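Local atomic coordinates of EreC (PDB entry 6XCQ), a protein that probably hydrolyses the macrolactone ester of erythromycin and related macrolides, giving bacteria esterase-mediated resistance to these antibiotics. Residues T32-R37 against F47-I52; I52-V57 against I83-E88; R37-P42 against V425-A430. The protein carries 1 engineered substitution. All coordinates share one frame; numbering follows the deposited sequence.

Contact 1: T32-R37 against F47-I52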
ATOM      1  N   THR A  32      10.849  22.048  15.764  1.00 40.49           N
ATOM      2  CA  THR A  32      10.687  20.747  15.126  1.00 31.83           C
ATOM      3  C   THR A  32       9.233  20.282  15.088  1.00 31.77           C
ATOM      4  O   THR A  32       8.968  19.136  14.706  1.00 28.22           O
ATOM      5  CB  THR A  32      11.565  19.710  15.823  1.00 27.94           C
ATOM      6  OG1 THR A  32      11.201  19.628  17.199  1.00 35.13           O
ATOM      7  CG2 THR A  32      13.028  20.115  15.725  1.00 44.23           C
ATOM      8  N   TRP A  33       8.296  21.127  15.506  0.57 23.81           N
ATOM      9  CA  TRP A  33       6.874  20.839  15.444  0.57 20.84           C
ATOM     10  C   TRP A  33       6.160  22.049  14.861  0.57 23.16           C
ATOM     11  O   TRP A  33       6.708  23.152  14.814  0.57 24.61           O
ATOM     12  CB  TRP A  33       6.306  20.505  16.824  0.57 23.49           C
ATOM     13  CG  TRP A  33       6.513  21.601  17.825  0.57 27.28           C
ATOM     14  CD1 TRP A  33       7.601  21.781  18.625  0.57 29.64           C
ATOM     15  CD2 TRP A  33       5.607  22.669  18.131  0.57 26.61           C
ATOM     16  NE1 TRP A  33       7.433  22.897  19.411  0.57 33.49           N
ATOM     17  CE2 TRP A  33       6.213  23.458  19.129  0.57 34.58           C
ATOM     18  CE3 TRP A  33       4.343  23.034  17.659  0.57 24.67           C
ATOM     19  CZ2 TRP A  33       5.598  24.592  19.664  0.57 35.05           C
ATOM     20  CZ3 TRP A  33       3.728  24.162  18.198  0.57 27.21           C
ATOM     21  CH2 TRP A  33       4.358  24.924  19.184  0.57 33.29           C
ATOM     22  N   ARG A  34       4.922  21.833  14.416  0.57 19.79           N
ATOM     23  CA  ARG A  34       4.139  22.902  13.814  0.57 19.38           C
ATOM     24  C   ARG A  34       2.659  22.557  13.913  0.57 22.32           C
ATOM     25  O   ARG A  34       2.259  21.444  13.572  0.57 21.11           O
ATOM     26  CB  ARG A  34       4.547  23.117  12.353  0.57 24.55           C
ATOM     27  CG  ARG A  34       3.743  24.184  11.622  0.57 25.90           C
ATOM     28  CD  ARG A  34       4.018  25.573  12.187  0.57 26.22           C
ATOM     29  NE  ARG A  34       3.836  26.604  11.169  0.57 30.24           N
ATOM     30  CZ  ARG A  34       2.691  27.243  10.943  0.57 28.08           C
ATOM     31  NH1 ARG A  34       1.617  26.965  11.672  0.57 20.81           N
ATOM     32  NH2 ARG A  34       2.623  28.162   9.988  0.57 27.71           N
ATOM     33  N   THR A  35       1.853  23.505  14.383  1.00 18.93           N
ATOM     34  CA  THR A  35       0.407  23.340  14.342  1.00 20.50           C
ATOM     35  C   THR A  35      -0.074  23.641  12.929  1.00 22.69           C
ATOM     36  O   THR A  35       0.310  24.656  12.340  1.00 25.47           O
ATOM     37  CB  THR A  35      -0.273  24.283  15.341  1.00 25.10           C
ATOM     38  OG1 THR A  35       0.055  23.892  16.676  1.00 24.06           O
ATOM     39  CG2 THR A  35      -1.784  24.255  15.182  1.00 26.16           C
ATOM     40  N   THR A  36      -0.874  22.749  12.353  1.00 17.56           N
ATOM     41  CA  THR A  36      -1.384  22.979  11.003  1.00 16.88           C
ATOM     42  C   THR A  36      -2.899  23.067  11.066  1.00 20.92           C
ATOM     43  O   THR A  36      -3.577  22.068  11.333  1.00 21.11           O
ATOM     44  CB  THR A  36      -0.930  21.905  10.015  1.00 22.97           C
ATOM     45  OG1 THR A  36      -1.707  22.027   8.816  1.00 31.65           O
ATOM     46  CG2 THR A  36      -1.073  20.502  10.590  1.00 16.80           C
ATOM     47  N   ARG A  37      -3.424  24.265  10.821  1.00 14.78           N
ATOM     48  CA  ARG A  37      -4.866  24.469  10.847  1.00 13.87           C
ATOM     49  C   ARG A  37      -5.541  24.133   9.520  1.00 17.33           C
ATOM     50  O   ARG A  37      -6.760  23.941   9.491  1.00 19.56           O
ATOM     51  CB  ARG A  37      -5.161  25.913  11.264  1.00 22.44           C
ATOM     52  CG  ARG A  37      -4.331  26.260  12.493  1.00 28.41           C
ATOM     53  CD  ARG A  37      -4.835  27.399  13.318  1.00 31.23           C
ATOM     54  NE  ARG A  37      -3.818  27.713  14.318  1.00 27.40           N
ATOM     55  CZ  ARG A  37      -3.745  27.149  15.523  1.00 35.38           C
ATOM     56  NH1 ARG A  37      -4.655  26.255  15.914  1.00 23.44           N
ATOM     57  NH2 ARG A  37      -2.772  27.499  16.350  1.00 34.06           N
ATOM     58  N   PHE A  47       0.393  26.667   2.593  1.00 21.61           N
ATOM     59  CA  PHE A  47       1.630  25.919   2.406  1.00 23.76           C
ATOM     60  C   PHE A  47       2.706  26.307   3.413  1.00 25.03           C
ATOM     61  O   PHE A  47       3.667  25.550   3.580  1.00 20.34           O
ATOM     62  CB  PHE A  47       2.149  26.087   0.968  1.00 22.78           C
ATOM     63  CG  PHE A  47       1.379  25.276  -0.054  1.00 33.66           C
ATOM     64  CD1 PHE A  47       0.252  25.794  -0.667  1.00 35.28           C
ATOM     65  CD2 PHE A  47       1.775  23.995  -0.386  1.00 37.13           C
ATOM     66  CE1 PHE A  47      -0.465  25.043  -1.592  1.00 47.85           C
ATOM     67  CE2 PHE A  47       1.067  23.244  -1.319  1.00 41.63           C
ATOM     68  CZ  PHE A  47      -0.052  23.765  -1.920  1.00 33.33           C
ATOM     69  N   ASN A  48       2.567  27.442   4.111  1.00 24.54           N
ATOM     70  CA  ASN A  48       3.558  27.776   5.133  1.00 26.36           C
ATOM     71  C   ASN A  48       3.572  26.749   6.247  1.00 22.06           C
ATOM     72  O   ASN A  48       4.611  26.549   6.886  1.00 21.64           O
ATOM     73  CB  ASN A  48       3.293  29.160   5.733  1.00 21.17           C
ATOM     74  CG  ASN A  48       3.352  30.247   4.700  1.00 31.04           C
ATOM     75  OD1 ASN A  48       4.426  30.597   4.229  1.00 29.11           O
ATOM     76  ND2 ASN A  48       2.191  30.766   4.313  1.00 25.00           N
ATOM     77  N   GLU A  49       2.429  26.102   6.507  1.00 18.07           N
ATOM     78  CA  GLU A  49       2.351  25.150   7.613  1.00 20.07           C
ATOM     79  C   GLU A  49       3.165  23.882   7.350  1.00 19.98           C
ATOM     80  O   GLU A  49       3.467  23.151   8.294  1.00 25.82           O
ATOM     81  CB  GLU A  49       0.888  24.796   7.895  1.00 18.38           C
ATOM     82  CG  GLU A  49       0.023  26.005   8.192  1.00 18.87           C
ATOM     83  CD  GLU A  49      -1.410  25.644   8.582  1.00 26.00           C
ATOM     84  OE1 GLU A  49      -1.993  24.694   8.019  1.00 22.17           O
ATOM     85  OE2 GLU A  49      -1.952  26.307   9.481  1.00 27.98           O
ATOM     86  N   PHE A  50       3.540  23.616   6.101  1.00 19.35           N
ATOM     87  CA  PHE A  50       4.298  22.417   5.759  1.00 27.42           C
ATOM     88  C   PHE A  50       5.770  22.703   5.483  1.00 23.21           C
ATOM     89  O   PHE A  50       6.507  21.792   5.093  1.00 23.90           O
ATOM     90  CB  PHE A  50       3.619  21.713   4.576  1.00 28.18           C
ATOM     91  CG  PHE A  50       2.150  21.487   4.814  1.00 32.77           C
ATOM     92  CD1 PHE A  50       1.723  20.420   5.584  1.00 35.45           C
ATOM     93  CD2 PHE A  50       1.206  22.395   4.353  1.00 38.90           C
ATOM     94  CE1 PHE A  50       0.378  20.238   5.863  1.00 35.94           C
ATOM     95  CE2 PHE A  50      -0.142  22.218   4.620  1.00 35.83           C
ATOM     96  CZ  PHE A  50      -0.559  21.138   5.383  1.00 35.78           C
ATOM     97  N   GLU A  51       6.226  23.939   5.719  1.00 26.25           N
ATOM     98  CA  GLU A  51       7.622  24.280   5.439  1.00 29.19           C
ATOM     99  C   GLU A  51       8.574  23.444   6.272  1.00 24.35           C
ATOM    100  O   GLU A  51       9.724  23.232   5.875  1.00 21.93           O
ATOM    101  CB  GLU A  51       7.879  25.769   5.695  1.00 23.96           C
ATOM    102  N   ILE A  52       8.109  22.962   7.429  1.00 19.32           N
ATOM    103  CA  ILE A  52       8.919  22.112   8.292  1.00 25.70           C
ATOM    104  C   ILE A  52       9.377  20.843   7.577  1.00 27.68           C
ATOM    105  O   ILE A  52      10.399  20.255   7.949  1.00 24.58           O
ATOM    106  CB  ILE A  52       8.105  21.809   9.573  1.00 34.85           C
ATOM    107  CG1 ILE A  52       8.858  20.931  10.555  1.00 38.13           C
ATOM    108  CG2 ILE A  52       6.785  21.156   9.231  1.00 30.18           C
ATOM    109  CD1 ILE A  52       7.993  20.558  11.751  1.00 25.90           C
TER
HETATM  110  O   HOH W   1      -0.607  28.190  10.928  1.00 33.21           O

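Contact 2: I52-V57 against I83-E88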
ATOM      1  N   ILE A  52       8.109  22.962   7.429  1.00 19.32           N
ATOM      2  CA  ILE A  52       8.919  22.112   8.292  1.00 25.70           C
ATOM      3  C   ILE A  52       9.377  20.843   7.577  1.00 27.68           C
ATOM      4  O   ILE A  52      10.399  20.255   7.949  1.00 24.58           O
ATOM      5  CB  ILE A  52       8.105  21.809   9.573  1.00 34.85           C
ATOM      6  CG1 ILE A  52       8.858  20.931  10.555  1.00 38.13           C
ATOM      7  CG2 ILE A  52       6.785  21.156   9.231  1.00 30.18           C
ATOM      8  CD1 ILE A  52       7.993  20.558  11.751  1.00 25.90           C
ATOM      9  N   LEU A  53       8.657  20.413   6.541  1.00 28.69           N
ATOM     10  CA  LEU A  53       8.995  19.200   5.806  1.00 12.26           C
ATOM     11  C   LEU A  53       9.953  19.443   4.652  1.00 20.68           C
ATOM     12  O   LEU A  53      10.466  18.471   4.082  1.00 25.19           O
ATOM     13  CB  LEU A  53       7.729  18.547   5.237  1.00 22.32           C
ATOM     14  CG  LEU A  53       6.560  18.227   6.165  1.00 25.47           C
ATOM     15  CD1 LEU A  53       5.351  17.738   5.367  1.00 28.33           C
ATOM     16  CD2 LEU A  53       6.970  17.200   7.197  1.00 32.95           C
ATOM     17  N   THR A  54      10.179  20.695   4.257  1.00 23.85           N
ATOM     18  CA  THR A  54      10.928  20.930   3.023  1.00 27.56           C
ATOM     19  C   THR A  54      12.343  20.362   3.070  1.00 29.07           C
ATOM     20  O   THR A  54      12.741  19.714   2.086  1.00 28.92           O
ATOM     21  CB  THR A  54      10.925  22.428   2.684  1.00 34.76           C
ATOM     22  OG1 THR A  54       9.615  22.816   2.254  1.00 34.69           O
ATOM     23  CG2 THR A  54      11.901  22.727   1.569  1.00 33.73           C
ATOM     24  N   PRO A  55      13.126  20.517   4.152  1.00 29.43           N
ATOM     25  CA  PRO A  55      14.457  19.879   4.182  1.00 32.24           C
ATOM     26  C   PRO A  55      14.430  18.374   3.997  1.00 39.79           C
ATOM     27  O   PRO A  55      15.259  17.831   3.255  1.00 28.53           O
ATOM     28  CB  PRO A  55      14.983  20.256   5.574  1.00 31.03           C
ATOM     29  CG  PRO A  55      14.316  21.506   5.885  1.00 36.30           C
ATOM     30  CD  PRO A  55      12.924  21.360   5.344  1.00 28.83           C
ATOM     31  N   LEU A  56      13.516  17.669   4.670  1.00 28.58           N
ATOM     32  CA  LEU A  56      13.532  16.218   4.543  1.00 36.60           C
ATOM     33  C   LEU A  56      13.032  15.773   3.179  1.00 25.02           C
ATOM     34  O   LEU A  56      13.404  14.692   2.717  1.00 33.42           O
ATOM     35  CB  LEU A  56      12.725  15.569   5.680  1.00 34.46           C
ATOM     36  CG  LEU A  56      11.198  15.499   5.721  1.00 39.86           C
ATOM     37  CD1 LEU A  56      10.667  14.339   4.876  1.00 29.75           C
ATOM     38  CD2 LEU A  56      10.730  15.345   7.168  1.00 27.25           C
ATOM     39  N   VAL A  57      12.220  16.591   2.511  1.00 23.98           N
ATOM     40  CA  VAL A  57      11.704  16.200   1.206  1.00 23.62           C
ATOM     41  C   VAL A  57      12.685  16.533   0.078  1.00 29.70           C
ATOM     42  O   VAL A  57      12.644  15.881  -0.975  1.00 28.55           O
ATOM     43  CB  VAL A  57      10.319  16.839   1.013  1.00 20.91           C
ATOM     44  CG1 VAL A  57       9.836  16.699  -0.426  1.00 32.33           C
ATOM     45  CG2 VAL A  57       9.320  16.165   1.955  1.00 26.36           C
ATOM     46  N   ILE A  83      -0.479  15.413  -0.609  1.00 12.55           N
ATOM     47  CA  ILE A  83      -0.280  15.210  -2.045  1.00 17.86           C
ATOM     48  C   ILE A  83      -0.155  16.563  -2.743  1.00 20.77           C
ATOM     49  O   ILE A  83       0.780  16.797  -3.518  1.00 17.39           O
ATOM     50  CB  ILE A  83      -1.426  14.357  -2.628  1.00 16.92           C
ATOM     51  CG1 ILE A  83      -1.301  12.913  -2.145  1.00 19.03           C
ATOM     52  CG2 ILE A  83      -1.420  14.376  -4.152  1.00 15.38           C
ATOM     53  CD1 ILE A  83      -2.578  12.080  -2.319  1.00 14.13           C
ATOM     54  N   ARG A  84      -1.057  17.501  -2.424  1.00 20.02           N
ATOM     55  CA  ARG A  84      -0.954  18.854  -2.975  1.00 25.19           C
ATOM     56  C   ARG A  84       0.421  19.461  -2.713  1.00 31.53           C
ATOM     57  O   ARG A  84       1.052  20.016  -3.618  1.00 22.66           O
ATOM     58  CB  ARG A  84      -2.045  19.754  -2.388  1.00 23.73           C
ATOM     59  CG  ARG A  84      -3.369  19.695  -3.126  1.00 28.09           C
ATOM     60  CD  ARG A  84      -4.193  20.935  -2.835  1.00 22.94           C
ATOM     61  NE  ARG A  84      -3.613  22.094  -3.502  1.00 24.86           N
ATOM     62  CZ  ARG A  84      -3.873  23.354  -3.181  1.00 27.63           C
ATOM     63  NH1 ARG A  84      -4.708  23.632  -2.183  1.00 20.90           N
ATOM     64  NH2 ARG A  84      -3.286  24.337  -3.856  1.00 23.11           N
ATOM     65  N   TYR A  85       0.907  19.357  -1.475  1.00 21.36           N
ATOM     66  CA  TYR A  85       2.212  19.923  -1.143  1.00 21.12           C
ATOM     67  C   TYR A  85       3.335  19.261  -1.938  1.00 22.98           C
ATOM     68  O   TYR A  85       4.221  19.941  -2.472  1.00 24.34           O
ATOM     69  CB  TYR A  85       2.459  19.784   0.357  1.00 27.57           C
ATOM     70  CG  TYR A  85       3.889  20.017   0.763  1.00 24.90           C
ATOM     71  CD1 TYR A  85       4.428  21.297   0.773  1.00 27.14           C
ATOM     72  CD2 TYR A  85       4.693  18.961   1.156  1.00 29.16           C
ATOM     73  CE1 TYR A  85       5.736  21.516   1.166  1.00 25.96           C
ATOM     74  CE2 TYR A  85       5.997  19.164   1.543  1.00 32.49           C
ATOM     75  CZ  TYR A  85       6.514  20.443   1.549  1.00 33.72           C
ATOM     76  OH  TYR A  85       7.817  20.633   1.942  1.00 35.27           O
ATOM     77  N   LEU A  86       3.333  17.930  -2.010  1.00 20.43           N
ATOM     78  CA  LEU A  86       4.422  17.234  -2.690  1.00 18.89           C
ATOM     79  C   LEU A  86       4.360  17.461  -4.194  1.00 19.28           C
ATOM     80  O   LEU A  86       5.398  17.628  -4.851  1.00 21.01           O
ATOM     81  CB  LEU A  86       4.371  15.741  -2.370  1.00 18.46           C
ATOM     82  CG  LEU A  86       4.686  15.379  -0.919  1.00 22.21           C
ATOM     83  CD1 LEU A  86       4.330  13.912  -0.618  1.00 15.84           C
ATOM     84  CD2 LEU A  86       6.139  15.681  -0.642  1.00 18.79           C
ATOM     85  N   VAL A  87       3.154  17.490  -4.754  1.00 16.13           N
ATOM     86  CA  VAL A  87       3.010  17.702  -6.189  1.00 20.87           C
ATOM     87  C   VAL A  87       3.336  19.145  -6.545  1.00 26.71           C
ATOM     88  O   VAL A  87       4.183  19.413  -7.407  1.00 28.38           O
ATOM     89  CB  VAL A  87       1.597  17.312  -6.655  1.00 22.61           C
ATOM     90  CG1 VAL A  87       1.333  17.868  -8.059  1.00 26.64           C
ATOM     91  CG2 VAL A  87       1.451  15.809  -6.644  1.00 21.81           C
ATOM     92  N   GLU A  88       2.698  20.096  -5.869  1.00 21.25           N
ATOM     93  CA  GLU A  88       2.797  21.481  -6.309  1.00 22.56           C
ATOM     94  C   GLU A  88       4.071  22.169  -5.860  1.00 20.86           C
ATOM     95  O   GLU A  88       4.477  23.154  -6.489  1.00 28.33           O
ATOM     96  CB  GLU A  88       1.592  22.277  -5.833  1.00 24.33           C
ATOM     97  CG  GLU A  88       0.313  21.761  -6.401  1.00 27.25           C
ATOM     98  CD  GLU A  88      -0.861  22.524  -5.865  1.00 29.49           C
ATOM     99  OE1 GLU A  88      -0.625  23.621  -5.324  1.00 29.74           O
ATOM    100  OE2 GLU A  88      -1.998  22.025  -5.960  1.00 29.88           O
TER

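Contact 3: R37-P42 against V425-A430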
ATOM      1  N   ARG A  37      -3.424  24.265  10.821  1.00 14.78           N
ATOM      2  CA  ARG A  37      -4.866  24.469  10.847  1.00 13.87           C
ATOM      3  C   ARG A  37      -5.541  24.133   9.520  1.00 17.33           C
ATOM      4  O   ARG A  37      -6.760  23.941   9.491  1.00 19.56           O
ATOM      5  CB  ARG A  37      -5.161  25.913  11.264  1.00 22.44           C
ATOM      6  CG  ARG A  37      -4.331  26.260  12.493  1.00 28.41           C
ATOM      7  CD  ARG A  37      -4.835  27.399  13.318  1.00 31.23           C
ATOM      8  NE  ARG A  37      -3.818  27.713  14.318  1.00 27.40           N
ATOM      9  CZ  ARG A  37      -3.745  27.149  15.523  1.00 35.38           C
ATOM     10  NH1 ARG A  37      -4.655  26.255  15.914  1.00 23.44           N
ATOM     11  NH2 ARG A  37      -2.772  27.499  16.350  1.00 34.06           N
ATOM     12  N   THR A  38      -4.788  24.026   8.433  1.00 17.72           N
ATOM     13  CA  THR A  38      -5.396  23.781   7.135  1.00 13.68           C
ATOM     14  C   THR A  38      -5.228  22.339   6.659  1.00 22.89           C
ATOM     15  O   THR A  38      -5.709  22.006   5.570  1.00 19.21           O
ATOM     16  CB  THR A  38      -4.837  24.760   6.087  1.00 19.57           C
ATOM     17  OG1 THR A  38      -3.463  24.468   5.796  1.00 19.83           O
ATOM     18  CG2 THR A  38      -4.951  26.204   6.599  1.00 20.59           C
ATOM     19  N   LEU A  39      -4.605  21.465   7.463  1.00 13.92           N
ATOM     20  CA  LEU A  39      -4.272  20.121   6.983  1.00 13.22           C
ATOM     21  C   LEU A  39      -5.507  19.365   6.506  1.00 20.51           C
ATOM     22  O   LEU A  39      -5.450  18.636   5.508  1.00 19.82           O
ATOM     23  CB  LEU A  39      -3.570  19.322   8.077  1.00 19.45           C
ATOM     24  CG  LEU A  39      -3.252  17.855   7.745  1.00 16.23           C
ATOM     25  CD1 LEU A  39      -2.091  17.754   6.768  1.00 14.40           C
ATOM     26  CD2 LEU A  39      -2.952  17.056   9.007  1.00 15.19           C
ATOM     27  N   LEU A  40      -6.638  19.527   7.191  1.00 16.26           N
ATOM     28  CA  LEU A  40      -7.829  18.779   6.825  1.00 20.91           C
ATOM     29  C   LEU A  40      -8.695  19.521   5.819  1.00 23.10           C
ATOM     30  O   LEU A  40      -9.842  19.127   5.591  1.00 19.78           O
ATOM     31  CB  LEU A  40      -8.636  18.431   8.077  1.00 14.39           C
ATOM     32  CG  LEU A  40      -7.830  17.653   9.124  1.00 19.58           C
ATOM     33  CD1 LEU A  40      -8.639  17.474  10.396  1.00 18.35           C
ATOM     34  CD2 LEU A  40      -7.334  16.303   8.584  1.00 17.34           C
ATOM     35  N   GLN A  41      -8.167  20.571   5.197  1.00 20.54           N
ATOM     36  CA  GLN A  41      -8.907  21.357   4.213  1.00 22.43           C
ATOM     37  C   GLN A  41      -8.059  21.497   2.957  1.00 20.50           C
ATOM     38  O   GLN A  41      -7.470  22.557   2.702  1.00 19.50           O
ATOM     39  CB  GLN A  41      -9.315  22.709   4.807  1.00 23.83           C
ATOM     40  CG  GLN A  41     -10.065  22.526   6.129  1.00 25.77           C
ATOM     41  CD  GLN A  41     -10.677  23.803   6.645  1.00 40.82           C
ATOM     42  OE1 GLN A  41     -11.096  24.654   5.865  1.00 31.73           O
ATOM     43  NE2 GLN A  41     -10.734  23.946   7.971  1.00 36.66           N
ATOM     44  N   PRO A  42      -7.992  20.441   2.135  1.00 21.08           N
ATOM     45  CA  PRO A  42      -7.100  20.466   0.964  1.00 16.72           C
ATOM     46  C   PRO A  42      -7.354  21.617   0.004  1.00 26.72           C
ATOM     47  O   PRO A  42      -6.423  22.048  -0.685  1.00 29.23           O
ATOM     48  CB  PRO A  42      -7.381  19.115   0.286  1.00 17.11           C
ATOM     49  CG  PRO A  42      -8.005  18.260   1.332  1.00 21.96           C
ATOM     50  CD  PRO A  42      -8.750  19.182   2.234  1.00 21.47           C
ATOM     51  N   VAL A 425       2.382  13.103  11.324  1.00 15.75           N
ATOM     52  CA  VAL A 425       1.182  13.915  11.144  1.00 13.19           C
ATOM     53  C   VAL A 425       0.139  13.395  12.119  1.00 15.94           C
ATOM     54  O   VAL A 425      -0.143  12.192  12.145  1.00 14.52           O
ATOM     55  CB  VAL A 425       0.690  13.824   9.687  1.00 16.70           C
ATOM     56  CG1 VAL A 425      -0.658  14.469   9.491  1.00 16.48           C
ATOM     57  CG2 VAL A 425       1.720  14.419   8.742  1.00 17.39           C
ATOM     58  N   CYS A 426      -0.449  14.287  12.910  1.00 11.77           N
ATOM     59  CA  CYS A 426      -1.411  13.855  13.915  1.00 14.85           C
ATOM     60  C   CYS A 426      -2.668  14.711  13.818  1.00 17.69           C
ATOM     61  O   CYS A 426      -2.590  15.939  13.917  1.00 14.68           O
ATOM     62  CB  CYS A 426      -0.789  13.932  15.311  1.00 15.15           C
ATOM     63  SG  CYS A 426      -1.896  13.322  16.617  1.00 15.53           S
ATOM     64  N   VAL A 427      -3.813  14.069  13.591  1.00 16.20           N
ATOM     65  CA  VAL A 427      -5.090  14.761  13.410  1.00 16.03           C
ATOM     66  C   VAL A 427      -5.911  14.626  14.693  1.00 18.85           C
ATOM     67  O   VAL A 427      -5.580  13.798  15.553  1.00 16.90           O
ATOM     68  CB  VAL A 427      -5.840  14.216  12.181  1.00 16.14           C
ATOM     69  CG1 VAL A 427      -4.976  14.379  10.910  1.00 14.72           C
ATOM     70  CG2 VAL A 427      -6.231  12.744  12.399  1.00 17.40           C
ATOM     71  N   PRO A 428      -6.965  15.426  14.888  1.00 19.67           N
ATOM     72  CA  PRO A 428      -7.641  15.419  16.195  1.00 18.29           C
ATOM     73  C   PRO A 428      -8.502  14.194  16.450  1.00 17.95           C
ATOM     74  O   PRO A 428      -8.756  13.868  17.618  1.00 22.72           O
ATOM     75  CB  PRO A 428      -8.499  16.698  16.152  1.00 25.18           C
ATOM     76  CG  PRO A 428      -7.821  17.587  15.160  1.00 21.19           C
ATOM     77  CD  PRO A 428      -7.315  16.625  14.101  1.00 17.11           C
ATOM     78  N   SER A 429      -8.970  13.513  15.410  1.00 12.21           N
ATOM     79  CA  SER A 429      -9.946  12.445  15.571  1.00 19.66           C
ATOM     80  C   SER A 429      -9.818  11.527  14.368  1.00 16.74           C
ATOM     81  O   SER A 429      -9.232  11.903  13.350  1.00 22.01           O
ATOM     82  CB  SER A 429     -11.371  13.008  15.683  1.00 22.67           C
ATOM     83  OG  SER A 429     -11.652  13.813  14.544  1.00 30.36           O
ATOM     84  N   ALA A 430     -10.379  10.312  14.484  1.00 16.92           N
ATOM     85  CA  ALA A 430     -10.260   9.316  13.403  1.00 16.26           C
ATOM     86  C   ALA A 430     -11.606   8.614  13.206  1.00 17.61           C
ATOM     87  O   ALA A 430     -11.826   7.501  13.682  1.00 23.54           O
ATOM     88  CB  ALA A 430      -9.140   8.305  13.695  1.00 17.64           C
TER

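Contact 1: T32-R37 against F47-I52
Glu49 CA and CG lie over one face of the Arg34 guanidinium in one of the two conformers modelled for that arginine, CA 3.8 Å above the plane and offset toward its rim. Water 1 stands at the edge of the same group, in its plane, accepting from Arg34 NH1 at 2.6 Å and donating to Glu49 OE2 at 2.7 Å. The two charges do not meet directly: Glu49 OE2 lies well out of the guanidinium plane, no N-H points at it, and the carboxylate is turned 84° from the guanidinium. Thr36 OG1 approaches the Phe50 ring obliquely, 3.7 Å from CZ. The hydroxyl, placed by OG1 standing anti to the backbone N (chi1 167°), donates to Glu49 OE1 at 2.8 Å, while Arg37 N donates to Glu49 OE2 at 2.9 Å. Both donors lie above the carboxylate plane, and Thr38 OG1 is a further partner of OE1, so this buried acid is held from several directions. At the far end, Ile52 CD1 rests 3.4 Å from Thr32 O. Strand 33-36 is the outermost strand beside 392-396, and the 3-10 segment 47-50 packs between this edge and helix 73-90, where Phe50 touches Tyr85.

Contact 2: I52-V57 against I83-E88
Val57 and Leu86 form the apolar centre, with Val57 CG1 packed 3.8 Å from Leu86 CD2, the one branch of the leucine that meets the valine. Beside this pair the ring of Tyr85 extends from its helix toward the short helix 54-57, its CG anti to the backbone N (chi1 166°). Leu53 adds two carbons to the ring: its CB and its CD1 each lie 4.1 Å from Tyr85 CE2, CB in an oblique approach. Val57 CG2 comes to the ring edge, close to its plane and more loosely, at 4.5 Å from CE2. The long helix 73-90 carries Tyr85 and Leu86 and belongs to a beta-alpha-beta crossover, linking the parallel strands 62-65 and 94-97, between which strand 301-304 is inserted; helix 54-57 comes just ahead of the first of them. Leu53 also touches Leu82 on the long helix and Leu394 of strand 392-396, so it bridges the helix and the sheet. Farther out lies the hydroxyl of the phenol. Thr54 OG1 sits at the ring edge, in plane, and shares a hydrogen bond with Tyr85 OH at 2.8 Å. The same OH is hydrogen-bonded to His90 NE2, whose ring meets that of Tyr85 with the planes about 70° apart, so the buried hydroxyl has two polar partners. On another side of the helix, Arg84 grips Glu88 side-on, with NE 2.9 Å from OE2 and NH2 3.1 Å from OE1, a salt bridge between residues four apart, about one turn of the helix.

Contact 3: R37-P42 against V425-A430
Leu39 and Val425 meet through methyl groups, and the leucine can be followed outward from its backbone. Its CB points toward strand 423-427; CG stands anti to the backbone N (chi1 176°), which carries the branch point on toward the sheet, though CG itself stays 4.6 Å from Val425 CG1. At the tip the two methyls part. CD2 presses on Val425 CG1 at 3.5 Å, tighter than usual for two carbons, and also lies 3.9 Å from Val427 CG1; CD1 turns instead to the Phe50 ring. Leu39 crosses Val425 obliquely but Val427 at about a right angle. The next residue, Leu40, extends the patch: its CD2 is 3.8 Å from Val427 CG1, so that one valine methyl touches a methyl from each leucine, while its CD1 reaches Pro428 CD tip to tip at 4.0 Å. No hydrogen bond crosses between the two segments, and the contact is made by carbon alone. The two leucines can act together because they are the central residues of a type I beta turn from Thr38 to Gln41, closed by Gln41 N to Thr38 O at 2.9 Å. On the strand side, Val425 and Val427 face the turn, whereas Cys426 between them points away, the alternation expected of an extended strand. Leu39 also touches Ala78 and Val427 touches Phe75, both on helix 73-90, and Leu39 O accepts a bond from Ser81 OG. Apolar residues from one face of a strand, here the antiparallel partner of 392-396 and parallel partner of 338-345, buried beneath a loop and a helix, are characteristic of the core of an alpha/beta fold, in this case that of the erythromycin esterase family.

The three contacts lie on the same side of the chain's centre, contact 1 about 11 Å, centre to centre, from each of the others and contacts 2 and 3 about 16 Å apart. Contact 1 shares Ile52 with contact 2 and Arg37 with contact 3. Along the chain contact 1 closes before contact 2 opens, while contact 3 joins residues 37-42 to a strand some 380 residues later. Contacts 1 and 3 reach the same mixed sheet, at strands 33-36 and 423-427, with 392-396 between them; Arg84 NH1 of contact 2 probably hydrogen-bonds to Pro42 O of contact 3. The N-terminal region is thereby tied to helix 73-90 and to the C-terminal strand.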